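Local atomic coordinates of CdiI (Burkholderia pseudomallei 1026a, PDB entry 4G6V), a protein that binds the CdiA-CT tRNase toxin of a contact-dependent growth inhibition system as its immunity protein and probably protects the cell from it. Residues A15-I23 with K80-G88. Sequence-based numbering, arbitrary orientation.
Sequences AAESDLNKI and KILVDGFNG
Packing of helix 13-26 against the end of helix 75-84 and the turn that follows it joins 15-23 to 80-88, with F86 reaching over to A16, D19, L20 and I23. The helical parts run 128° apart in direction and their axes come no nearer than 10.7 Å. Four residues of 15-23 touch the F86 ring. F86 CZ meets L20 CG at 3.7 Å, CE1 lies 3.7 Å from D19 CB, and I23 CD1 is 4.0 Å from CE2; all three approach obliquely. The backbone oxygen of A16 instead lies at the ring edge, 3.6 Å from CE1, while also accepting the helical bond from L20 N. The D19 carboxylate stands almost perpendicular to the ring (85°). I23 extends the contact to the end of helix 75-84 at G85: its CG1 branch, beside the backbone N and anti to the carbonyl carbon (chi1 -86°), carries CD1 to within 3.7 Å of G85 CA. G85 is where the chain leaves helical geometry. L82 CD2 adds an apolar contact 4.2 Å from I23 CD1. Among neighbouring elements, L82 and F86 rest on strand 4-9 through C7 and L9, L20 packs on I37 and V40 of strand 35-42, and I23 and I81 both touch F31 of helix 28-34.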
loop_
_atom_site.group_PDB
_atom_site.type_symbol
_atom_site.label_atom_id
_atom_site.label_comp_id
_atom_site.label_asym_id
_atom_site.label_seq_id
_atom_site.Cartn_x
_atom_site.Cartn_y
_atom_site.Cartn_z
ATOM N N ALA B 15 8.218 -22.503 0.090
ATOM C CA ALA B 15 6.917 -23.155 -0.002
ATOM C C ALA B 15 5.847 -22.140 -0.380
ATOM O O ALA B 15 5.010 -22.396 -1.255
ATOM C CB ALA B 15 6.561 -23.855 1.328
ATOM N N ALA B 16 5.887 -20.988 0.290
ATOM C CA ALA B 16 4.958 -19.895 0.019
ATOM C C ALA B 16 4.921 -19.600 -1.474
ATOM O O ALA B 16 3.850 -19.460 -2.081
ATOM C CB ALA B 16 5.366 -18.643 0.803
ATOM N N GLU B 17 6.106 -19.518 -2.061
ATOM C CA GLU B 17 6.237 -19.170 -3.467
ATOM C C GLU B 17 5.671 -20.281 -4.352
ATOM O O GLU B 17 4.855 -20.036 -5.238
ATOM C CB GLU B 17 7.702 -18.880 -3.795
ATOM C CG GLU B 17 7.891 -18.040 -5.031
ATOM C CD GLU B 17 7.404 -16.608 -4.871
ATOM O OE1 GLU B 17 8.093 -15.802 -4.193
ATOM O OE2 GLU B 17 6.341 -16.286 -5.449
ATOM N N SER B 18 6.100 -21.509 -4.103
ATOM C CA SER B 18 5.501 -22.654 -4.773
ATOM C C SER B 18 3.967 -22.554 -4.776
ATOM O O SER B 18 3.336 -22.675 -5.827
ATOM C CB SER B 18 5.974 -23.968 -4.136
ATOM O OG SER B 18 5.074 -25.027 -4.446
ATOM N N ASP B 19 3.367 -22.331 -3.608
ATOM C CA ASP B 19 1.916 -22.095 -3.520
ATOM C C ASP B 19 1.415 -20.899 -4.374
ATOM O O ASP B 19 0.381 -21.005 -5.044
ATOM C CB ASP B 19 1.476 -21.919 -2.058
ATOM C CG ASP B 19 1.264 -23.231 -1.355
ATOM O OD1 ASP B 19 0.790 -24.190 -2.013
ATOM O OD2 ASP B 19 1.558 -23.303 -0.139
ATOM N N LEU B 20 2.128 -19.770 -4.345
ATOM C CA LEU B 20 1.752 -18.630 -5.193
ATOM C C LEU B 20 1.791 -18.906 -6.696
ATOM O O LEU B 20 1.090 -18.246 -7.464
ATOM C CB LEU B 20 2.564 -17.371 -4.865
ATOM C CG LEU B 20 1.966 -16.621 -3.682
ATOM C CD1 LEU B 20 2.939 -15.641 -3.102
ATOM C CD2 LEU B 20 0.661 -15.926 -4.085
ATOM N N ASN B 21 2.603 -19.859 -7.126
ATOM C CA ASN B 21 2.637 -20.181 -8.539
ATOM C C ASN B 21 1.310 -20.776 -8.967
ATOM O O ASN B 21 0.784 -20.479 -10.030
ATOM C CB ASN B 21 3.771 -21.152 -8.857
ATOM C CG ASN B 21 5.158 -20.511 -8.756
ATOM O OD1 ASN B 21 5.316 -19.284 -8.820
ATOM N ND2 ASN B 21 6.178 -21.359 -8.604
ATOM N N LYS B 22 0.767 -21.634 -8.125
ATOM C CA LYS B 22 -0.488 -22.267 -8.437
ATOM C C LYS B 22 -1.610 -21.235 -8.458
ATOM O O LYS B 22 -2.482 -21.268 -9.328
ATOM C CB LYS B 22 -0.763 -23.364 -7.427
ATOM C CG LYS B 22 0.304 -24.445 -7.437
ATOM C CD LYS B 22 -0.005 -25.553 -6.437
ATOM C CE LYS B 22 1.150 -26.544 -6.377
ATOM N NZ LYS B 22 0.782 -27.629 -5.420
ATOM N N ILE B 23 -1.579 -20.308 -7.507
ATOM C CA ILE B 23 -2.544 -19.224 -7.491
ATOM C C ILE B 23 -2.487 -18.431 -8.788
ATOM O O ILE B 23 -3.488 -18.309 -9.478
ATOM C CB ILE B 23 -2.373 -18.341 -6.247
ATOM C CG1 ILE B 23 -3.162 -18.944 -5.085
ATOM C CG2 ILE B 23 -2.932 -16.989 -6.474
ATOM C CD1 ILE B 23 -2.490 -18.756 -3.735
ATOM N N LYS B 80 -9.983 -13.911 -0.191
ATOM C CA LYS B 80 -10.482 -15.269 -0.008
ATOM C C LYS B 80 -9.690 -16.276 -0.860
ATOM O O LYS B 80 -9.282 -17.320 -0.362
ATOM C CB LYS B 80 -11.982 -15.320 -0.309
ATOM C CG LYS B 80 -12.507 -16.708 -0.511
ATOM C CD LYS B 80 -13.510 -16.761 -1.651
ATOM C CE LYS B 80 -13.337 -18.033 -2.490
ATOM N NZ LYS B 80 -13.480 -19.292 -1.697
ATOM N N ILE B 81 -9.454 -15.942 -2.131
ATOM C CA ILE B 81 -8.652 -16.774 -3.032
ATOM C C ILE B 81 -7.281 -17.082 -2.426
ATOM O O ILE B 81 -6.727 -18.182 -2.605
ATOM C CB ILE B 81 -8.484 -16.086 -4.417
ATOM C CG1 ILE B 81 -9.760 -16.228 -5.247
ATOM C CG2 ILE B 81 -7.313 -16.652 -5.203
ATOM C CD1 ILE B 81 -9.770 -15.367 -6.507
ATOM N N LEU B 82 -6.738 -16.107 -1.703
ATOM C CA LEU B 82 -5.433 -16.272 -1.065
ATOM C C LEU B 82 -5.496 -17.196 0.176
ATOM O O LEU B 82 -4.699 -18.105 0.314
ATOM C CB LEU B 82 -4.793 -14.904 -0.756
ATOM C CG LEU B 82 -4.363 -13.993 -1.927
ATOM C CD1 LEU B 82 -3.695 -12.721 -1.420
ATOM C CD2 LEU B 82 -3.422 -14.698 -2.931
ATOM N N VAL B 83 -6.458 -16.974 1.060
ATOM C CA VAL B 83 -6.682 -17.853 2.214
ATOM C C VAL B 83 -6.809 -19.329 1.778
ATOM O O VAL B 83 -6.361 -20.251 2.481
ATOM C CB VAL B 83 -7.983 -17.431 2.992
ATOM C CG1 VAL B 83 -8.364 -18.462 4.051
ATOM C CG2 VAL B 83 -7.869 -16.037 3.615
ATOM N N ASP B 84 -7.422 -19.540 0.614
ATOM C CA ASP B 84 -7.726 -20.883 0.120
ATOM C C ASP B 84 -6.543 -21.540 -0.598
ATOM O O ASP B 84 -6.446 -22.762 -0.625
ATOM C CB ASP B 84 -8.962 -20.864 -0.788
ATOM N N GLY B 85 -5.654 -20.735 -1.179
ATOM C CA GLY B 85 -4.512 -21.277 -1.893
ATOM C C GLY B 85 -3.287 -21.411 -1.007
ATOM O O GLY B 85 -2.173 -21.639 -1.480
ATOM N N PHE B 86 -3.503 -21.234 0.291
ATOM C CA PHE B 86 -2.486 -21.489 1.303
ATOM C C PHE B 86 -3.050 -22.471 2.322
ATOM O O PHE B 86 -2.910 -22.290 3.530
ATOM C CB PHE B 86 -2.047 -20.185 1.968
ATOM C CG PHE B 86 -1.167 -19.350 1.101
ATOM C CD1 PHE B 86 0.154 -19.711 0.892
ATOM C CD2 PHE B 86 -1.648 -18.203 0.487
ATOM C CE1 PHE B 86 0.970 -18.954 0.089
ATOM C CE2 PHE B 86 -0.823 -17.429 -0.325
ATOM C CZ PHE B 86 0.479 -17.807 -0.526
ATOM N N ASN B 87 -3.697 -23.510 1.806
ATOM C CA ASN B 87 -4.389 -24.498 2.621
ATOM C C ASN B 87 -3.492 -24.996 3.754
ATOM O O ASN B 87 -3.870 -24.974 4.936
ATOM C CB ASN B 87 -4.850 -25.658 1.744
ATOM N N GLY B 88 -2.287 -25.413 3.379
ATOM C CA GLY B 88 -1.335 -25.992 4.313
ATOM C C GLY B 88 -0.793 -25.067 5.395
ATOM O O GLY B 88 0.176 -25.418 6.080
#